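Local atomic coordinates of LAR_0958 cell surface adhesin (Lactobacillus reuteri, PDB entry 4NG0), a protein that probably helps the bacterium adhere to mucus, as a repeat of a surface-exposed adhesin with a ubiquitin-like beta-grasp fold. Residues L63-T66 / G67-A70. Numbering follows the deposited sequence.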
loop_
_atom_site.group_PDB
_atom_site.type_symbol
_atom_site.label_atom_id
_atom_site.label_comp_id
_atom_site.label_asym_id
_atom_site.label_seq_id
_atom_site.Cartn_x
_atom_site.Cartn_y
_atom_site.Cartn_z
ATOM N N LEU A 63 2.069 2.090 4.718
ATOM C CA LEU A 63 2.575 0.954 5.463
ATOM C C LEU A 63 2.333 1.236 6.947
ATOM O O LEU A 63 2.658 2.323 7.434
ATOM C CB LEU A 63 4.073 0.771 5.196
ATOM C CG LEU A 63 4.692 -0.500 5.787
ATOM C CD1 LEU A 63 4.318 -1.734 4.978
ATOM C CD2 LEU A 63 6.213 -0.334 5.847
ATOM N N ASN A 64 1.752 0.263 7.652
ATOM C CA ASN A 64 1.430 0.454 9.068
ATOM C C ASN A 64 2.477 -0.213 9.962
ATOM O O ASN A 64 3.448 -0.772 9.455
ATOM C CB ASN A 64 -0.005 -0.011 9.370
ATOM C CG ASN A 64 -0.232 -1.477 9.072
ATOM O OD1 ASN A 64 0.640 -2.308 9.297
ATOM N ND2 ASN A 64 -1.416 -1.806 8.563
ATOM N N THR A 65 2.305 -0.148 11.277
ATOM C CA THR A 65 3.338 -0.686 12.169
ATOM C C THR A 65 3.456 -2.206 12.077
ATOM O O THR A 65 4.541 -2.763 12.254
ATOM C CB THR A 65 3.143 -0.231 13.622
ATOM O OG1 THR A 65 1.805 -0.520 14.031
ATOM C CG2 THR A 65 3.392 1.267 13.736
ATOM N N THR A 66 2.348 -2.877 11.790
ATOM C CA THR A 66 2.373 -4.303 11.497
ATOM C C THR A 66 3.251 -4.571 10.275
ATOM O O THR A 66 4.068 -5.497 10.267
ATOM C CB THR A 66 0.950 -4.846 11.278
ATOM O OG1 THR A 66 0.172 -4.629 12.467
ATOM C CG2 THR A 66 0.977 -6.323 10.966
ATOM N N GLY A 67 3.097 -3.736 9.250
ATOM C CA GLY A 67 3.868 -3.870 8.026
ATOM C C GLY A 67 5.342 -3.585 8.209
ATOM O O GLY A 67 6.184 -4.259 7.615
ATOM N N GLU A 68 5.658 -2.578 9.012
ATOM C CA GLU A 68 7.050 -2.305 9.345
ATOM C C GLU A 68 7.689 -3.521 10.010
ATOM O O GLU A 68 8.812 -3.902 9.680
ATOM C CB GLU A 68 7.161 -1.080 10.254
ATOM C CG GLU A 68 6.700 0.208 9.601
ATOM C CD GLU A 68 6.745 1.387 10.551
ATOM O OE1 GLU A 68 7.073 1.184 11.743
ATOM O OE2 GLU A 68 6.454 2.518 10.102
ATOM N N ALA A 69 6.973 -4.127 10.948
ATOM C CA ALA A 69 7.507 -5.285 11.655
ATOM C C ALA A 69 7.689 -6.465 10.704
ATOM O O ALA A 69 8.673 -7.203 10.797
ATOM C CB ALA A 69 6.600 -5.657 12.816
ATOM N N ALA A 70 6.752 -6.642 9.781
ATOM C CA ALA A 70 6.834 -7.740 8.828
ATOM C C ALA A 70 8.030 -7.572 7.897
ATOM O O ALA A 70 8.736 -8.533 7.593
ATOM C CB ALA A 70 5.540 -7.848 8.020
HETATM O O HOH W 1 3.895 3.045 9.983
#
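Asn64 caps the first turn of helix 65-73 in this ubiquitin-like beta-grasp repeat: its side-chain OD1 accepts from Gly67 N at 2.8 Å, the classic N-cap bond. The donor lies nearly along the C=O axis of the amide. With chi1 at 60°, CG is tucked between N and C of its own backbone, and a side chain that starts away from the helix swings OD1 round to the Gly67 N-H. The amide's ND2 donates to Thr44 OG1 and Ala41 O, so both ends of the group are held and its rotation is fixed. Asn64 O takes Glu68 N at 2.9 Å, opening the helical ladder that Ala69 N to Thr65 O (3.1 Å) and Ala70 N to Thr66 O continue. Leu63, the last residue of strand 57-63, lays CD1 3.7 Å from Gly67 CA, while its CD2 meets Glu68 CG at 3.8 Å. This apolar contact packs strand end against helix start. The Glu68 side chain, straight at chi2 (177°), runs back past the Asn64 carbonyl, with CG 3.4 Å from Asn64 O. One water bridges strand end and helix, donating to Leu63 O at 2.9 Å and to Glu68 OE2 at 2.6 Å.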